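Local coordinates for ABC transporter binding protein AcbH (Actinoplanes, PDB 3OO8) that binds beta-D-galactopyranose as the extracellular solute receptor of a bacterial ABC transporter, at residues R200-G203 against Y204-I208; P220-T223 against K224-Q228. The protein carries 2 engineered substitutions. One frame throughout, in Å; residues are numbered along the deposited sequence.

Interaction 1 of 2, residues R200-G203 against Y204-I208; sequences RING and YDYHI
Asn202 and Tyr206 meet side by side in a local contact round the turn between two consecutive helices, 191-201 and 204-212. The principle it illustrates is that one residue can end a helix and begin the next. Gly203 does both: it leaves helical geometry with a positive phi of 95° and stands at the N-cap of the following helix. At these backbone angles a CB would collide with Tyr204 N and be jammed against Asn202 O, which is why the position suits glycine. The Gly203 carbonyl O accepts the first helical bond, from His207 N at 3.1 Å, with the donor tilted modestly from the carbonyl plane. One water links the two segments, donating to Asn202 O at 2.8 Å and accepting from Tyr206 N at 2.9 Å, and thereby serves a backbone N-H of the first turn. Asn202 CB presses on Tyr206 CD2 at 3.3 Å, and Asn202 CG lies over one ring face, offset toward the rim. Tyr206 CG stands opposite the backbone N (chi1 -179°), which sets the ring alongside the Asn202 side chain, its plane 43° from that of the amide, while its hydroxyl bonds Asp219. On the buried side, His207 ND1 is hydrogen-bonded to Asn198 of the preceding helix. The bend is thus held by backbone and water bonds together with van der Waals contact of the Asn202 side chain on an aromatic face.

Interaction 2 of 2, residues P220-T223 against K224-Q228; sequences PGVT and KVFDQ
The first two turns of helix 220-232 supply this contact, in which residues of 220-223 meet those of 224-228 one turn further on. Four successive i to i+4 backbone bonds define it, from Lys224 N to Pro220 O at 3.0 Å through to Asp227 N to Thr223 O at 2.8 Å. That last donor comes in nearly straight along the C=O direction. Two side-chain pairs run alongside. Val222 CG1, placed anti to the backbone N (chi1 175°), touches the ring of Phe226 at CE2, 3.9 Å away, and the ring goes on to meet Phe390 and helix 396-413. Next to them, Thr223 CG2 sits 3.6 Å from Asp227 OD2, while Thr223 OG1 turns to Gln403. Replacing Asp227 with an alanine would probably uncover the Thr223 methyl and leave Arg230 without its long, weak ion-pair partner. Lys224 bends at chi3 (-34°), which lays its CE 3.6 Å from Gly221 CA. At the helix start Gly221 N bonds the Asp219 carboxylate. The i to i+4 ladder with side chains paired four apart is that of any alpha-helix; a proline in the first turn, where no backbone N-H is needed, is typical of its N-terminal end.

Overall arrangement
The two interactions come in series along the chain: interaction 1 turns helix 191-201 into helix 204-212, and interaction 2 opens the next helix, 220-232. Their centres lie about 12 Å apart on the same side of the chain's centre, and they touch directly, with Tyr206 OH 3.3 Å from Gly221 CA. Asp219 links them, since its OD2 receives both the Tyr206 hydroxyl and the N-H of Gly221. Val222 also packs on Tyr206, and Val225 on Asn202. Three consecutive helices thus form one compact cluster within the solute-binding protein fold. The side chain of His207 is about 10 Å from that of Arg373, a residue of the galactose site, whereas interaction 2 sits farther out, away from it.

Interaction 1 of 2, residues R200-G203 against Y204-I208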
ATOM      1  N   ARG A 200       9.510 -10.197   5.134  1.00  9.56           N
ATOM      2  CA  ARG A 200       9.467 -11.503   5.810  1.00  8.07           C
ATOM      3  C   ARG A 200      10.849 -12.038   6.180  1.00  9.73           C
ATOM      4  O   ARG A 200      10.946 -12.762   7.166  1.00 13.34           O
ATOM      5  CB  ARG A 200       8.806 -12.527   4.881  1.00  7.85           C
ATOM      6  CG  ARG A 200       7.317 -12.256   4.749  1.00  7.68           C
ATOM      7  CD  ARG A 200       6.511 -12.793   5.948  1.00  6.93           C
ATOM      8  NE  ARG A 200       5.065 -12.710   5.701  1.00  9.50           N
ATOM      9  CZ  ARG A 200       4.329 -11.619   5.885  1.00  9.98           C
ATOM     10  NH1 ARG A 200       4.867 -10.496   6.371  1.00  7.20           N
ATOM     11  NH2 ARG A 200       3.044 -11.653   5.602  1.00  9.96           N
ATOM     12  N   ILE A 201      11.880 -11.720   5.390  1.00  9.80           N
ATOM     13  CA  ILE A 201      13.262 -12.212   5.637  1.00 10.44           C
ATOM     14  C   ILE A 201      14.045 -11.251   6.536  1.00 10.88           C
ATOM     15  O   ILE A 201      14.641 -11.676   7.542  1.00 14.03           O
ATOM     16  CB  ILE A 201      14.013 -12.390   4.312  1.00 12.94           C
ATOM     17  CG1 ILE A 201      13.308 -13.495   3.537  1.00 13.00           C
ATOM     18  CG2 ILE A 201      15.478 -12.837   4.531  1.00 12.01           C
ATOM     19  CD1 ILE A 201      13.725 -13.575   2.067  1.00 15.56           C
ATOM     20  N   ASN A 202      14.021  -9.966   6.152  1.00 10.77           N
ATOM     21  CA  ASN A 202      14.826  -8.920   6.795  1.00 11.01           C
ATOM     22  C   ASN A 202      14.091  -7.986   7.752  1.00 11.22           C
ATOM     23  O   ASN A 202      14.718  -7.344   8.610  1.00 12.00           O
ATOM     24  CB  ASN A 202      15.581  -8.109   5.735  1.00  9.58           C
ATOM     25  CG  ASN A 202      16.497  -8.982   4.885  1.00 11.28           C
ATOM     26  OD1 ASN A 202      16.399  -8.995   3.643  1.00 16.52           O
ATOM     27  ND2 ASN A 202      17.332  -9.769   5.544  1.00 10.52           N
ATOM     28  N   GLY A 203      12.769  -7.879   7.601  1.00 12.59           N
ATOM     29  CA  GLY A 203      11.971  -7.095   8.509  1.00 11.21           C
ATOM     30  C   GLY A 203      11.722  -5.678   8.017  1.00 11.40           C
ATOM     31  O   GLY A 203      12.290  -5.235   7.016  1.00 12.79           O
ATOM     32  N   TYR A 204      10.854  -4.970   8.745  1.00 11.24           N
ATOM     33  CA  TYR A 204      10.363  -3.649   8.325  1.00 10.88           C
ATOM     34  C   TYR A 204      11.449  -2.579   8.402  1.00 11.06           C
ATOM     35  O   TYR A 204      11.632  -1.781   7.474  1.00 10.76           O
ATOM     36  CB  TYR A 204       9.193  -3.221   9.219  1.00 11.60           C
ATOM     37  CG  TYR A 204       8.623  -1.861   8.881  1.00 10.80           C
ATOM     38  CD1 TYR A 204       7.661  -1.708   7.898  1.00 11.87           C
ATOM     39  CD2 TYR A 204       9.003  -0.740   9.600  1.00 14.07           C
ATOM     40  CE1 TYR A 204       7.134  -0.457   7.595  1.00 13.79           C
ATOM     41  CE2 TYR A 204       8.475   0.513   9.296  1.00 15.68           C
ATOM     42  CZ  TYR A 204       7.540   0.638   8.311  1.00 18.64           C
ATOM     43  OH  TYR A 204       7.032   1.887   8.027  1.00 26.28           O
ATOM     44  N   ASP A 205      12.149  -2.533   9.535  1.00 12.14           N
ATOM     45  CA  ASP A 205      13.172  -1.513   9.697  1.00 14.66           C
ATOM     46  C   ASP A 205      14.233  -1.568   8.603  1.00 11.44           C
ATOM     47  O   ASP A 205      14.609  -0.544   8.008  1.00 12.38           O
ATOM     48  CB  ASP A 205      13.827  -1.632  11.069  1.00 15.00           C
ATOM     49  CG  ASP A 205      12.902  -1.194  12.197  1.00 26.17           C
ATOM     50  OD1 ASP A 205      11.918  -0.458  11.935  1.00 29.45           O
ATOM     51  OD2 ASP A 205      13.174  -1.593  13.350  1.00 34.52           O
ATOM     52  N   TYR A 206      14.685  -2.780   8.290  1.00 10.09           N
ATOM     53  CA  TYR A 206      15.610  -2.973   7.165  1.00  9.91           C
ATOM     54  C   TYR A 206      15.011  -2.588   5.808  1.00  9.09           C
ATOM     55  O   TYR A 206      15.678  -1.960   4.990  1.00  9.52           O
ATOM     56  CB  TYR A 206      16.023  -4.459   7.091  1.00 13.29           C
ATOM     57  CG  TYR A 206      17.003  -4.786   5.983  1.00 10.70           C
ATOM     58  CD1 TYR A 206      18.374  -4.787   6.214  1.00 14.35           C
ATOM     59  CD2 TYR A 206      16.564  -5.175   4.712  1.00  7.80           C
ATOM     60  CE1 TYR A 206      19.274  -5.101   5.192  1.00 12.45           C
ATOM     61  CE2 TYR A 206      17.451  -5.448   3.686  1.00 10.93           C
ATOM     62  CZ  TYR A 206      18.806  -5.467   3.939  1.00 12.07           C
ATOM     63  OH  TYR A 206      19.691  -5.781   2.951  1.00 14.42           O
ATOM     64  N   HIS A 207      13.769  -3.011   5.533  1.00  9.55           N
ATOM     65  CA  HIS A 207      13.144  -2.620   4.289  1.00 10.34           C
ATOM     66  C   HIS A 207      13.106  -1.102   4.120  1.00 11.37           C
ATOM     67  O   HIS A 207      13.505  -0.613   3.061  1.00 11.33           O
ATOM     68  CB  HIS A 207      11.741  -3.241   4.169  1.00 10.75           C
ATOM     69  CG  HIS A 207      11.023  -2.903   2.896  1.00 11.93           C
ATOM     70  ND1 HIS A 207      11.417  -3.358   1.650  1.00 10.37           N
ATOM     71  CD2 HIS A 207       9.889  -2.184   2.693  1.00 10.27           C
ATOM     72  CE1 HIS A 207      10.569  -2.912   0.737  1.00 10.44           C
ATOM     73  NE2 HIS A 207       9.636  -2.195   1.344  1.00 10.58           N
ATOM     74  N   ILE A 208      12.714  -0.365   5.168  1.00 10.47           N
ATOM     75  CA  ILE A 208      12.662   1.092   5.065  1.00 12.58           C
ATOM     76  C   ILE A 208      14.074   1.694   4.891  1.00 10.84           C
ATOM     77  O   ILE A 208      14.251   2.620   4.095  1.00 13.18           O
ATOM     78  CB  ILE A 208      11.871   1.761   6.248  1.00 11.70           C
ATOM     79  CG1 ILE A 208      10.452   1.200   6.333  1.00 12.94           C
ATOM     80  CG2 ILE A 208      11.775   3.259   6.034  1.00 11.44           C
ATOM     81  CD1 ILE A 208       9.660   1.312   4.994  1.00 18.07           C
TER
HETATM   82  O   HOH W   1      14.336  -5.059  10.109  1.00 13.90           O

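Interaction 2 of 2, residues P220-T223 against K224-Q228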
ATOM      1  N   PRO A 220      24.004  -8.004   1.720  1.00 15.62           N
ATOM      2  CA  PRO A 220      23.621  -9.414   1.588  1.00 16.17           C
ATOM      3  C   PRO A 220      22.142  -9.693   1.866  1.00 16.39           C
ATOM      4  O   PRO A 220      21.644 -10.715   1.424  1.00 14.21           O
ATOM      5  CB  PRO A 220      24.479 -10.115   2.648  1.00 17.64           C
ATOM      6  CG  PRO A 220      25.699  -9.250   2.770  1.00 20.59           C
ATOM      7  CD  PRO A 220      25.219  -7.828   2.542  1.00 17.43           C
ATOM      8  N   GLY A 221      21.464  -8.826   2.619  1.00 14.54           N
ATOM      9  CA  GLY A 221      20.030  -9.057   2.863  1.00 14.99           C
ATOM     10  C   GLY A 221      19.240  -9.043   1.562  1.00 12.80           C
ATOM     11  O   GLY A 221      18.185  -9.690   1.462  1.00 13.09           O
ATOM     12  N   VAL A 222      19.716  -8.255   0.600  1.00 10.94           N
ATOM     13  CA  VAL A 222      19.087  -8.170  -0.710  1.00 11.70           C
ATOM     14  C   VAL A 222      19.359  -9.431  -1.510  1.00 11.93           C
ATOM     15  O   VAL A 222      18.490  -9.929  -2.234  1.00 11.00           O
ATOM     16  CB  VAL A 222      19.507  -6.894  -1.468  1.00 11.88           C
ATOM     17  CG1 VAL A 222      18.935  -6.894  -2.857  1.00 11.06           C
ATOM     18  CG2 VAL A 222      18.980  -5.688  -0.731  1.00 14.59           C
ATOM     19  N   THR A 223      20.576  -9.950  -1.396  1.00 12.93           N
ATOM     20  CA  THR A 223      20.897 -11.214  -2.044  1.00 13.64           C
ATOM     21  C   THR A 223      19.970 -12.295  -1.518  1.00 12.40           C
ATOM     22  O   THR A 223      19.470 -13.107  -2.297  1.00 13.05           O
ATOM     23  CB  THR A 223      22.354 -11.654  -1.760  1.00 12.31           C
ATOM     24  OG1 THR A 223      23.236 -10.534  -1.959  1.00 15.36           O
ATOM     25  CG2 THR A 223      22.740 -12.785  -2.734  1.00 12.93           C
ATOM     26  N   LYS A 224      19.709 -12.275  -0.227  1.00 12.41           N
ATOM     27  CA  LYS A 224      18.847 -13.283   0.393  1.00 13.37           C
ATOM     28  C   LYS A 224      17.420 -13.201  -0.100  1.00 14.59           C
ATOM     29  O   LYS A 224      16.755 -14.241  -0.250  1.00 15.16           O
ATOM     30  CB  LYS A 224      18.886 -13.181   1.901  1.00 16.85           C
ATOM     31  CG  LYS A 224      20.169 -13.678   2.551  1.00 22.10           C
ATOM     32  CD  LYS A 224      20.022 -13.530   4.041  1.00 29.92           C
ATOM     33  CE  LYS A 224      19.193 -12.283   4.316  1.00 31.82           C
ATOM     34  NZ  LYS A 224      19.384 -11.712   5.651  1.00 27.56           N
ATOM     35  N   VAL A 225      16.933 -11.979  -0.323  1.00 12.29           N
ATOM     36  CA  VAL A 225      15.617 -11.805  -0.961  1.00 12.18           C
ATOM     37  C   VAL A 225      15.533 -12.479  -2.320  1.00 12.60           C
ATOM     38  O   VAL A 225      14.609 -13.248  -2.596  1.00 11.84           O
ATOM     39  CB  VAL A 225      15.199 -10.321  -1.070  1.00 13.03           C
ATOM     40  CG1 VAL A 225      13.950 -10.168  -1.976  1.00 13.38           C
ATOM     41  CG2 VAL A 225      14.955  -9.739   0.305  1.00 14.21           C
ATOM     42  N   PHE A 226      16.518 -12.215  -3.164  1.00 10.53           N
ATOM     43  CA  PHE A 226      16.496 -12.768  -4.511  1.00 11.62           C
ATOM     44  C   PHE A 226      16.730 -14.279  -4.529  1.00 12.05           C
ATOM     45  O   PHE A 226      16.171 -15.007  -5.383  1.00 14.19           O
ATOM     46  CB  PHE A 226      17.436 -11.977  -5.438  1.00 11.33           C
ATOM     47  CG  PHE A 226      16.865 -10.636  -5.910  1.00 11.00           C
ATOM     48  CD1 PHE A 226      15.826 -10.580  -6.834  1.00 12.36           C
ATOM     49  CD2 PHE A 226      17.401  -9.437  -5.439  1.00 12.71           C
ATOM     50  CE1 PHE A 226      15.310  -9.354  -7.263  1.00 13.84           C
ATOM     51  CE2 PHE A 226      16.906  -8.209  -5.883  1.00 12.58           C
ATOM     52  CZ  PHE A 226      15.866  -8.162  -6.776  1.00 15.48           C
ATOM     53  N   ASP A 227      17.554 -14.755  -3.603  1.00 13.75           N
ATOM     54  CA  ASP A 227      17.782 -16.197  -3.427  1.00 14.72           C
ATOM     55  C   ASP A 227      16.476 -16.886  -3.059  1.00 14.24           C
ATOM     56  O   ASP A 227      16.154 -17.934  -3.620  1.00 17.04           O
ATOM     57  CB  ASP A 227      18.899 -16.491  -2.422  1.00 13.97           C
ATOM     58  CG  ASP A 227      20.284 -16.197  -2.993  1.00 15.44           C
ATOM     59  OD1 ASP A 227      20.444 -16.150  -4.222  1.00 18.10           O
ATOM     60  OD2 ASP A 227      21.231 -16.027  -2.196  1.00 22.93           O
ATOM     61  N   GLN A 228      15.681 -16.264  -2.188  1.00 12.36           N
ATOM     62  CA  GLN A 228      14.379 -16.849  -1.845  1.00 12.74           C
ATOM     63  C   GLN A 228      13.463 -16.823  -3.062  1.00 13.52           C
ATOM     64  O   GLN A 228      12.686 -17.751  -3.315  1.00 13.14           O
ATOM     65  CB  GLN A 228      13.717 -16.079  -0.686  1.00 12.13           C
ATOM     66  CG  GLN A 228      12.668 -16.905   0.076  1.00 12.97           C
ATOM     67  CD  GLN A 228      13.197 -17.635   1.322  1.00 16.81           C
ATOM     68  OE1 GLN A 228      14.320 -17.402   1.795  1.00 18.63           O
ATOM     69  NE2 GLN A 228      12.347 -18.483   1.901  1.00 12.90           N
TER